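PDB 3TX1: UDP-N-acetylenolpyruvoylglucosamine reductase from Listeria monocytogenes, which probably reduces UDP-N-acetyl-3-O-(1-carboxyvinyl)-alpha-D-glucosamine to UDP-N-acetylmuramate with NADPH, using bound FAD, in the synthesis of cell-wall peptidoglycan. Local coordinates for residues 89-94 / 313-318; 117-122 / 208-213; 56-61 / 101-106. One frame throughout, in Å; residues are numbered along the deposited sequence. Where two conformers were deposited one is given.

Contact 1: 89-94 / 313-318; sequences NLIIKD and TEVKII. With FAD (flavin-adenine dinucleotide), chain B; SO4 (sulfate ion), chain E.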
loop_
_atom_site.group_PDB
_atom_site.type_symbol
_atom_site.label_atom_id
_atom_site.label_comp_id
_atom_site.label_asym_id
_atom_site.label_seq_id
_atom_site.Cartn_x
_atom_site.Cartn_y
_atom_site.Cartn_z
ATOM N N ASN A 89 -1.992 -0.124 3.262
ATOM C CA ASN A 89 -3.084 -1.003 2.843
ATOM C C ASN A 89 -2.952 -2.438 3.369
ATOM O O ASN A 89 -3.361 -3.396 2.706
ATOM C CB ASN A 89 -3.203 -1.064 1.344
ATOM C CG ASN A 89 -4.508 -1.682 0.918
ATOM O OD1 ASN A 89 -5.449 -1.681 1.703
ATOM N ND2 ASN A 89 -4.595 -2.190 -0.329
ATOM N N LEU A 90 -2.350 -2.585 4.548
ATOM C CA LEU A 90 -2.297 -3.880 5.200
ATOM C C LEU A 90 -2.144 -3.785 6.716
ATOM O O LEU A 90 -1.728 -2.706 7.283
ATOM C CB LEU A 90 -1.271 -4.815 4.563
ATOM C CG LEU A 90 0.213 -4.506 4.634
ATOM C CD1 LEU A 90 0.691 -4.583 6.073
ATOM C CD2 LEU A 90 0.970 -5.517 3.784
ATOM N N ILE A 91 -2.628 -4.906 7.253
ATOM C CA ILE A 91 -2.620 -5.288 8.616
ATOM C C ILE A 91 -1.881 -6.605 8.635
ATOM O O ILE A 91 -2.138 -7.537 7.877
ATOM C CB ILE A 91 -4.046 -5.452 9.163
ATOM C CG1 ILE A 91 -4.792 -4.121 9.033
ATOM C CG2 ILE A 91 -4.019 -5.943 10.612
ATOM C CD1 ILE A 91 -6.261 -4.224 9.357
ATOM N N ILE A 92 -0.909 -6.569 9.513
ATOM C CA ILE A 92 0.072 -7.591 9.928
ATOM C C ILE A 92 -0.217 -8.025 11.346
ATOM O O ILE A 92 0.024 -7.257 12.273
ATOM C CB ILE A 92 1.536 -7.101 9.972
ATOM C CG1 ILE A 92 2.013 -6.573 8.625
ATOM C CG2 ILE A 92 2.446 -8.252 10.382
ATOM C CD1 ILE A 92 3.048 -5.483 8.787
ATOM N N LYS A 93 -0.657 -9.272 11.513
ATOM C CA LYS A 93 -0.997 -9.838 12.830
ATOM C C LYS A 93 0.162 -9.745 13.789
ATOM O O LYS A 93 1.288 -9.671 13.366
ATOM C CB LYS A 93 -1.446 -11.287 12.683
ATOM C CG LYS A 93 -2.593 -11.408 11.693
ATOM C CD LYS A 93 -3.179 -12.810 11.609
ATOM C CE LYS A 93 -4.439 -12.786 10.744
ATOM N NZ LYS A 93 -5.110 -14.113 10.712
ATOM N N ASP A 94 -0.121 -9.728 15.082
ATOM C CA ASP A 94 0.919 -9.642 16.111
ATOM C C ASP A 94 1.813 -10.911 16.191
ATOM O O ASP A 94 2.961 -10.842 16.663
ATOM C CB ASP A 94 0.297 -9.237 17.461
ATOM C CG ASP A 94 -0.449 -7.885 17.388
ATOM O OD1 ASP A 94 0.107 -6.896 16.868
ATOM O OD2 ASP A 94 -1.595 -7.788 17.853
ATOM N N THR A 313 -12.888 -7.627 3.118
ATOM C CA THR A 313 -11.839 -6.652 3.326
ATOM C C THR A 313 -11.152 -6.237 2.010
ATOM O O THR A 313 -10.973 -7.046 1.099
ATOM C CB THR A 313 -10.776 -7.179 4.300
ATOM O OG1 THR A 313 -10.317 -8.441 3.837
ATOM C CG2 THR A 313 -11.332 -7.375 5.678
ATOM N N GLU A 314 -10.832 -4.961 1.894
ATOM C CA GLU A 314 -10.040 -4.470 0.794
ATOM C C GLU A 314 -8.601 -4.563 1.295
ATOM O O GLU A 314 -7.758 -5.163 0.644
ATOM C CB GLU A 314 -10.471 -3.042 0.402
ATOM C CG GLU A 314 -9.408 -2.086 -0.173
ATOM C CD GLU A 314 -8.883 -2.418 -1.575
ATOM O OE1 GLU A 314 -8.447 -1.480 -2.304
ATOM O OE2 GLU A 314 -8.885 -3.602 -1.965
ATOM N N VAL A 315 -8.345 -4.018 2.478
ATOM C CA VAL A 315 -7.041 -4.067 3.126
ATOM C C VAL A 315 -6.474 -5.513 3.241
ATOM O O VAL A 315 -7.227 -6.469 3.522
ATOM C CB VAL A 315 -7.188 -3.451 4.524
ATOM C CG1 VAL A 315 -8.023 -4.364 5.430
ATOM C CG2 VAL A 315 -5.835 -3.216 5.157
ATOM N N LYS A 316 -5.163 -5.681 3.036
ATOM C CA LYS A 316 -4.521 -7.023 3.083
ATOM C C LYS A 316 -4.272 -7.434 4.502
ATOM O O LYS A 316 -3.873 -6.594 5.322
ATOM C CB LYS A 316 -3.134 -7.056 2.411
ATOM C CG LYS A 316 -3.053 -6.595 0.979
ATOM C CD LYS A 316 -3.838 -7.500 0.063
ATOM C CE LYS A 316 -3.813 -6.895 -1.338
ATOM N NZ LYS A 316 -4.599 -7.703 -2.318
ATOM N N ILE A 317 -4.417 -8.735 4.746
ATOM C CA ILE A 317 -4.224 -9.348 6.048
ATOM C C ILE A 317 -3.076 -10.340 5.978
ATOM O O ILE A 317 -3.155 -11.296 5.203
ATOM C CB ILE A 317 -5.507 -10.100 6.493
ATOM C CG1 ILE A 317 -6.530 -9.126 7.093
ATOM C CG2 ILE A 317 -5.202 -11.194 7.515
ATOM C CD1 ILE A 317 -7.318 -8.331 6.084
ATOM N N ILE A 318 -2.022 -10.139 6.780
ATOM C CA ILE A 318 -0.843 -11.035 6.738
ATOM C C ILE A 318 -0.154 -11.246 8.094
ATOM O O ILE A 318 -0.254 -10.392 8.990
ATOM C CB ILE A 318 0.231 -10.557 5.737
ATOM C CG1 ILE A 318 0.756 -9.186 6.162
ATOM C CG2 ILE A 318 -0.290 -10.572 4.302
ATOM C CD1 ILE A 318 2.006 -8.751 5.448
HETATM P PA FAD B . 1.445 -1.785 1.497
HETATM O O1A FAD B . 2.790 -1.750 2.141
HETATM O O2A FAD B . 0.221 -1.514 2.325
HETATM O O5B FAD B . 1.198 -3.237 0.878
HETATM C C5B FAD B . 0.228 -3.214 -0.165
HETATM C C4B FAD B . 0.324 -4.431 -1.061
HETATM O O4B FAD B . 1.234 -4.195 -2.123
HETATM C C3B FAD B . 0.786 -5.712 -0.402
HETATM O O3B FAD B . 0.229 -6.795 -1.187
HETATM C C2B FAD B . 2.293 -5.630 -0.644
HETATM O O2B FAD B . 3.059 -6.848 -0.566
HETATM C C1B FAD B . 2.306 -5.128 -2.057
HETATM N N9A FAD B . 3.511 -4.355 -2.302
HETATM C C8A FAD B . 3.961 -3.289 -1.623
HETATM N N7A FAD B . 5.075 -2.810 -2.243
HETATM C C5A FAD B . 5.344 -3.557 -3.336
HETATM C C6A FAD B . 6.371 -3.643 -4.408
HETATM N N6A FAD B . 7.430 -2.792 -4.497
HETATM N N1A FAD B . 6.220 -4.618 -5.330
HETATM C C2A FAD B . 5.210 -5.478 -5.307
HETATM N N3A FAD B . 4.269 -5.494 -4.362
HETATM C C4A FAD B . 4.285 -4.579 -3.368
HETATM N N1 FAD B . -5.908 3.314 -2.090
HETATM C C2 FAD B . -6.500 3.762 -3.224
HETATM O O2 FAD B . -6.424 3.082 -4.261
HETATM N N3 FAD B . -7.148 4.931 -3.323
HETATM C C4 FAD B . -7.310 5.762 -2.303
HETATM O O4 FAD B . -7.956 6.828 -2.424
HETATM C C4X FAD B . -6.696 5.343 -1.035
HETATM N N5 FAD B . -6.803 6.121 0.038
HETATM C C5X FAD B . -6.264 5.784 1.219
HETATM C C6 FAD B . -6.405 6.660 2.284
HETATM C C7 FAD B . -5.845 6.370 3.500
HETATM C C7M FAD B . -6.020 7.324 4.653
HETATM C C8 FAD B . -5.086 5.105 3.618
HETATM C C8M FAD B . -4.459 4.710 4.906
HETATM C C9 FAD B . -4.946 4.242 2.565
HETATM C C9A FAD B . -5.520 4.536 1.351
HETATM N N10 FAD B . -5.375 3.674 0.236
HETATM C C10 FAD B . -5.968 4.061 -0.979
HETATM C "C1'" FAD B . -4.651 2.396 0.369
HETATM C "C2'" FAD B . -3.182 2.545 0.046
HETATM O "O2'" FAD B . -2.803 3.918 0.099
HETATM C "C3'" FAD B . -2.873 2.047 -1.353
HETATM O "O3'" FAD B . -3.363 0.714 -1.424
HETATM C "C4'" FAD B . -1.365 2.072 -1.589
HETATM O "O4'" FAD B . -1.055 2.114 -2.989
HETATM C "C5'" FAD B . -0.640 0.936 -0.889
HETATM O "O5'" FAD B . 0.697 1.344 -0.724
HETATM P P FAD B . 1.717 0.670 0.278
HETATM O O1P FAD B . 3.057 1.017 -0.261
HETATM O O2P FAD B . 1.291 1.160 1.620
HETATM O O3P FAD B . 1.422 -0.865 0.198
HETATM S S SO4 E . -2.074 -10.212 -3.595
HETATM O O1 SO4 E . -1.099 -10.458 -4.690
HETATM O O2 SO4 E . -3.084 -9.225 -4.049
HETATM O O3 SO4 E . -2.726 -11.489 -3.219
HETATM O O4 SO4 E . -1.383 -9.685 -2.394
#
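L90 and I318 meet obliquely at their branch ends, CD2 of L90 lying 3.8 Å from CD1 of I318, while I92 runs alongside I318 and points the same way. I318 reaches both because its CG1 sits between the backbone N and the carbonyl carbon (chi1 62°), which lays the CG1–CD1 arm across the neighbouring strand. K316 starts on this same face, its CB against CB of L90, but its chain bends at chi2 and leads away past the FAD ribose; NZ ends 2.8 Å from O2 of a sulfate, probably taken up from the crystallisation liquor. On the other face, CG1 of I91, in one of two conformers, approaches CG2 of V315, and helix 289-307 packs on I91 and I317. Beyond I317, CE of K93 rests on CG2 of that residue, and the ammonium group forms a salt bridge with D321. Strands 90-92 and 316-318 run parallel, 15° apart. Their bonds come in turn from either strand: K316 N to N89 O, I91 N to K316 O (2.9 Å, nearly straight at 174°), I318 N to I91 O and K93 N to I318 O. N89 closes the end nearest the cofactor, its OD1 turned to CA of V315 at 3.2 Å and its backbone N bonded to O2A of the FAD diphosphate at 2.8 Å. E314, predicted to be an active-site residue, lies just before V315. The arrangement is a two-stranded parallel sheet joining the FAD-binding and C-terminal regions of a MurB reductase beside the flavin cofactor.

Contact 2: 117-122 / 208-213; sequences IVAMSG and ATFSLA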
loop_
_atom_site.group_PDB
_atom_site.type_symbol
_atom_site.label_atom_id
_atom_site.label_comp_id
_atom_site.label_asym_id
_atom_site.label_seq_id
_atom_site.Cartn_x
_atom_site.Cartn_y
_atom_site.Cartn_z
ATOM N N ILE A 117 7.076 10.228 -16.547
ATOM C CA ILE A 117 7.618 10.166 -15.200
ATOM C C ILE A 117 8.083 8.758 -14.754
ATOM O O ILE A 117 7.345 7.766 -14.877
ATOM C CB ILE A 117 6.688 10.867 -14.174
ATOM C CG1 ILE A 117 6.845 12.391 -14.324
ATOM C CG2 ILE A 117 7.040 10.454 -12.752
ATOM C CD1 ILE A 117 5.872 13.219 -13.524
ATOM N N VAL A 118 9.341 8.690 -14.309
ATOM C CA VAL A 118 9.941 7.459 -13.790
ATOM C C VAL A 118 10.210 7.622 -12.315
ATOM O O VAL A 118 10.879 8.585 -11.911
ATOM C CB VAL A 118 11.231 7.006 -14.556
ATOM C CG1 VAL A 118 12.385 6.681 -13.602
ATOM C CG2 VAL A 118 10.927 5.815 -15.460
ATOM N N ALA A 119 9.677 6.675 -11.535
ATOM C CA ALA A 119 9.816 6.663 -10.074
ATOM C C ALA A 119 10.136 5.278 -9.559
ATOM O O ALA A 119 9.576 4.298 -10.043
ATOM C CB ALA A 119 8.535 7.152 -9.423
ATOM N N MET A 120 11.017 5.207 -8.567
ATOM C CA MET A 120 11.385 3.943 -7.953
ATOM C C MET A 120 10.273 3.413 -7.027
ATOM O O MET A 120 9.408 4.182 -6.584
ATOM C CB MET A 120 12.727 4.064 -7.255
ATOM C CG MET A 120 13.857 3.935 -8.241
ATOM S SD MET A 120 15.422 3.984 -7.388
ATOM C CE MET A 120 16.454 3.214 -8.623
ATOM N N SER A 121 10.295 2.121 -6.708
ATOM C CA SER A 121 9.154 1.537 -6.021
ATOM C C SER A 121 9.013 1.925 -4.567
ATOM O O SER A 121 7.973 1.651 -3.946
ATOM C CB SER A 121 9.159 0.034 -6.169
ATOM O OG SER A 121 10.205 -0.502 -5.409
ATOM N N GLY A 122 10.049 2.582 -4.042
ATOM C CA GLY A 122 10.092 2.982 -2.634
ATOM C C GLY A 122 9.685 4.434 -2.510
ATOM O O GLY A 122 9.577 4.962 -1.407
ATOM N N ALA A 208 8.662 2.524 -11.757
ATOM C CA ALA A 208 7.507 2.655 -12.641
ATOM C C ALA A 208 7.591 3.866 -13.593
ATOM O O ALA A 208 8.177 4.911 -13.242
ATOM C CB ALA A 208 6.229 2.707 -11.813
ATOM N N THR A 209 7.027 3.702 -14.794
ATOM C CA THR A 209 7.002 4.771 -15.810
ATOM C C THR A 209 5.574 5.140 -16.157
ATOM O O THR A 209 4.807 4.307 -16.665
ATOM C CB THR A 209 7.640 4.357 -17.154
ATOM O OG1 THR A 209 9.018 4.023 -16.986
ATOM C CG2 THR A 209 7.573 5.507 -18.110
ATOM N N PHE A 210 5.219 6.395 -15.902
ATOM C CA PHE A 210 3.879 6.883 -16.229
ATOM C C PHE A 210 3.879 7.799 -17.472
ATOM O O PHE A 210 4.690 8.736 -17.557
ATOM C CB PHE A 210 3.323 7.640 -15.048
ATOM C CG PHE A 210 3.490 6.941 -13.733
ATOM C CD1 PHE A 210 4.508 7.320 -12.864
ATOM C CD2 PHE A 210 2.589 5.957 -13.327
ATOM C CE1 PHE A 210 4.651 6.715 -11.627
ATOM C CE2 PHE A 210 2.719 5.343 -12.095
ATOM C CZ PHE A 210 3.753 5.725 -11.248
ATOM N N SER A 211 3.003 7.497 -18.438
ATOM C CA SER A 211 2.828 8.289 -19.676
ATOM C C SER A 211 1.901 9.490 -19.441
ATOM O O SER A 211 0.679 9.361 -19.543
ATOM C CB SER A 211 2.193 7.429 -20.760
ATOM O OG SER A 211 3.149 6.703 -21.485
ATOM N N LEU A 212 2.424 10.663 -19.163
ATOM C CA LEU A 212 1.529 11.768 -18.920
ATOM C C LEU A 212 1.383 12.702 -20.113
ATOM O O LEU A 212 1.996 12.522 -21.133
ATOM C CB LEU A 212 1.953 12.537 -17.678
ATOM C CG LEU A 212 2.281 11.755 -16.413
ATOM C CD1 LEU A 212 2.592 12.665 -15.252
ATOM C CD2 LEU A 212 1.251 10.711 -16.057
ATOM N N ALA A 213 0.553 13.700 -19.985
ATOM C CA ALA A 213 0.409 14.680 -21.048
ATOM C C ALA A 213 0.691 16.115 -20.549
ATOM O O ALA A 213 0.427 16.450 -19.388
ATOM C CB ALA A 213 -0.975 14.578 -21.665
#
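I117, with chi1 of -76°, places CG2 anti to its backbone N and CG1 beside it, and the two branches go to different partners: CG2 reaches CD1 of F210 at 4.0 Å, and the arm through CG1 carries CD1 to CD1 of L212 at 3.7 Å. F210 has its CG beside the backbone N (chi1 -47°), which swings the ring along its own strand until CB of A119 stands at the ring edge, near its plane, 4.5 Å from CE1. A208 shares this face, where helices 125-134 and 150-156 cover the side chains: T128 touches I117, A119 and F210, while I150 touches A119, A208 and F210. The strands are neighbours in the antiparallel sheet of the FAD-binding region, 116-120 pairing with the long strand 204-214. I117 with F210 and A119 with A208 form hydrogen-bonded pairs, each closed by two backbone bonds; A119 N gives to A208 O at 2.9 Å, and I117 N to F210 O at 3.0 Å with an angle of 164°. Between them V118 and T209 make a non-hydrogen-bonded pair whose side chains stand on the opposite face, and CA of V118 makes a CA-H...O contact with A208 O at 3.1 Å.

Contact 3: 56-61 / 101-106; sequences DVFVMP and ILHLDL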
loop_
_atom_site.group_PDB
_atom_site.type_symbol
_atom_site.label_atom_id
_atom_site.label_comp_id
_atom_site.label_asym_id
_atom_site.label_seq_id
_atom_site.Cartn_x
_atom_site.Cartn_y
_atom_site.Cartn_z
ATOM N N ASP A 56 10.737 -11.681 11.504
ATOM C CA ASP A 56 12.045 -12.271 11.919
ATOM C C ASP A 56 13.327 -11.814 11.179
ATOM O O ASP A 56 14.389 -11.683 11.812
ATOM C CB ASP A 56 11.931 -13.805 11.998
ATOM C CG ASP A 56 10.829 -14.357 11.085
ATOM O OD1 ASP A 56 10.719 -13.907 9.915
ATOM O OD2 ASP A 56 10.055 -15.223 11.558
ATOM N N VAL A 57 13.199 -11.549 9.868
ATOM C CA VAL A 57 14.301 -11.083 9.008
ATOM C C VAL A 57 13.868 -9.858 8.150
ATOM O O VAL A 57 13.153 -10.013 7.157
ATOM C CB VAL A 57 14.805 -12.221 8.087
ATOM C CG1 VAL A 57 16.069 -11.793 7.366
ATOM C CG2 VAL A 57 15.065 -13.508 8.881
ATOM N N PHE A 58 14.346 -8.664 8.516
ATOM C CA PHE A 58 13.956 -7.410 7.869
ATOM C C PHE A 58 15.077 -6.755 7.062
ATOM O O PHE A 58 16.045 -6.242 7.622
ATOM C CB PHE A 58 13.435 -6.445 8.930
ATOM C CG PHE A 58 12.740 -5.242 8.379
ATOM C CD1 PHE A 58 11.464 -5.352 7.819
ATOM C CD2 PHE A 58 13.345 -3.983 8.436
ATOM C CE1 PHE A 58 10.826 -4.231 7.304
ATOM C CE2 PHE A 58 12.697 -2.855 7.923
ATOM C CZ PHE A 58 11.437 -2.982 7.371
ATOM N N VAL A 59 14.899 -6.717 5.742
ATOM C CA VAL A 59 15.930 -6.249 4.838
ATOM C C VAL A 59 15.602 -4.994 4.050
ATOM O O VAL A 59 14.523 -4.909 3.443
ATOM C CB VAL A 59 16.227 -7.344 3.811
ATOM C CG1 VAL A 59 17.462 -6.977 3.003
ATOM C CG2 VAL A 59 16.427 -8.678 4.518
ATOM N N MET A 60 16.562 -4.055 4.024
ATOM C CA MET A 60 16.456 -2.805 3.234
ATOM C C MET A 60 17.587 -2.616 2.215
ATOM O O MET A 60 18.694 -2.223 2.595
ATOM C CB MET A 60 16.363 -1.583 4.139
ATOM C CG MET A 60 15.027 -1.471 4.842
ATOM S SD MET A 60 15.119 -0.429 6.300
ATOM C CE MET A 60 16.465 -1.203 7.222
ATOM N N PRO A 61 17.324 -2.922 0.930
ATOM C CA PRO A 61 18.355 -2.811 -0.104
ATOM C C PRO A 61 18.527 -1.415 -0.665
ATOM O O PRO A 61 17.550 -0.743 -0.948
ATOM C CB PRO A 61 17.876 -3.749 -1.213
ATOM C CG PRO A 61 16.450 -4.026 -0.938
ATOM C CD PRO A 61 16.198 -3.779 0.518
ATOM N N ILE A 101 11.151 -10.185 5.081
ATOM C CA ILE A 101 10.353 -9.069 4.623
ATOM C C ILE A 101 11.340 -8.081 3.997
ATOM O O ILE A 101 12.362 -7.752 4.614
ATOM C CB ILE A 101 9.561 -8.397 5.786
ATOM C CG1 ILE A 101 8.385 -9.267 6.258
ATOM C CG2 ILE A 101 9.006 -7.046 5.366
ATOM C CD1 ILE A 101 8.789 -10.550 6.970
ATOM N N LEU A 102 11.052 -7.647 2.765
ATOM C CA LEU A 102 11.865 -6.682 2.045
ATOM C C LEU A 102 11.149 -5.364 1.973
ATOM O O LEU A 102 9.998 -5.307 1.551
ATOM C CB LEU A 102 12.040 -7.101 0.603
ATOM C CG LEU A 102 13.179 -7.864 -0.025
ATOM C CD1 LEU A 102 12.886 -7.845 -1.514
ATOM C CD2 LEU A 102 14.477 -7.135 0.227
ATOM N N HIS A 103 11.865 -4.311 2.320
ATOM C CA HIS A 103 11.333 -2.986 2.335
ATOM C C HIS A 103 12.272 -2.171 1.470
ATOM O O HIS A 103 13.470 -2.018 1.747
ATOM C CB HIS A 103 11.236 -2.520 3.796
ATOM C CG HIS A 103 10.522 -1.199 3.991
ATOM N ND1 HIS A 103 9.252 -0.987 3.587
ATOM C CD2 HIS A 103 10.942 -0.018 4.594
ATOM C CE1 HIS A 103 8.897 0.281 3.881
ATOM N NE2 HIS A 103 9.934 0.871 4.494
ATOM N N LEU A 104 11.728 -1.605 0.414
ATOM C CA LEU A 104 12.541 -0.927 -0.559
ATOM C C LEU A 104 12.540 0.556 -0.356
ATOM O O LEU A 104 12.572 1.328 -1.275
ATOM C CB LEU A 104 12.061 -1.249 -1.948
ATOM C CG LEU A 104 11.676 -2.687 -2.168
ATOM C CD1 LEU A 104 10.731 -2.801 -3.321
ATOM C CD2 LEU A 104 12.875 -3.544 -2.394
ATOM N N ASP A 105 12.519 0.938 0.890
ATOM C CA ASP A 105 12.503 2.325 1.299
ATOM C C ASP A 105 13.628 3.093 0.622
ATOM O O ASP A 105 13.416 4.212 0.167
ATOM C CB ASP A 105 12.691 2.391 2.806
ATOM C CG ASP A 105 11.866 3.482 3.437
ATOM O OD1 ASP A 105 11.424 4.398 2.711
ATOM O OD2 ASP A 105 11.632 3.421 4.665
ATOM N N LEU A 106 14.817 2.482 0.524
ATOM C CA LEU A 106 15.990 3.155 -0.076
ATOM C C LEU A 106 15.953 3.352 -1.595
ATOM O O LEU A 106 16.789 4.044 -2.147
ATOM C CB LEU A 106 17.270 2.456 0.337
ATOM C CG LEU A 106 17.307 2.402 1.858
ATOM C CD1 LEU A 106 18.411 1.498 2.381
ATOM C CD2 LEU A 106 17.452 3.811 2.389
#
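The carbonyl oxygen of V59 takes the backbone N-H of H103 at 2.9 Å, almost end-on to its C=O, and is also approached by CA of L102 in a longer CA-H...O contact. Two further backbone bonds fix the parallel pairing: I101 N gives to V57 O, and V59 N to I101 O at 3.0 Å with an N-H...O angle of 176°. The register places F58 beside I101 and V59 beside L102, on opposite faces. F58 holds its CG anti to the backbone N (chi1 -168°), carrying the ring over to the partner strand: CD1 lies 3.9 Å from CG2 of I101, and CZ reaches CB of H103 at 3.6 Å. H103 shares that rotamer and points the same way. The two rings are near parallel, planes at 28°, but slid so far apart that they barely overlap, with centroids 5.8 Å from each other. Y46 meets both, packing edge-to-face with H103. CG of M60 comes to the edge of the imidazole, near its plane. On the other face CD2 of L102 meets CB of V59 and stands 3.8 Å from CD of P61, the proline crossing it at about a right angle; CG of P61 also touches CD2 of L104, a residue of the FAD pocket. Past the strands, L106 packs its CB over P61 O and its CD1 against M60. The imidazole meets an acceptor at each nitrogen: H103 ND1 bonds the carbonyl oxygen of L84 on the adjoining strand, and H103 NE2 makes a weak bond to D105 OD2 at 3.1 Å. A proton on both nitrogens would suit these two acceptors, though the NE2 bond is weak, and the nearby carboxylate might favour such a charged form.

From the N terminus, strand 54-60 enters contact 3 first, and segment 89-94 opens contact 1 before 101-106 returns to close contact 3, so these two loops cross. Contact 2 then opens at 117-122 and closes at 208-213, lying wholly within the long excursion that ends when 313-318 completes contact 1. Contact 3 joins the inner strands of the small mixed sheet, contact 2 belongs to the antiparallel sheet, and contact 1 brings the C-terminal region back to the FAD-binding one. Contacts 2 and 3 touch where S121 meets L104, both in the FAD pocket; contacts 1 and 2 lie on opposite sides of the chain's centre, their centres about 26 Å apart.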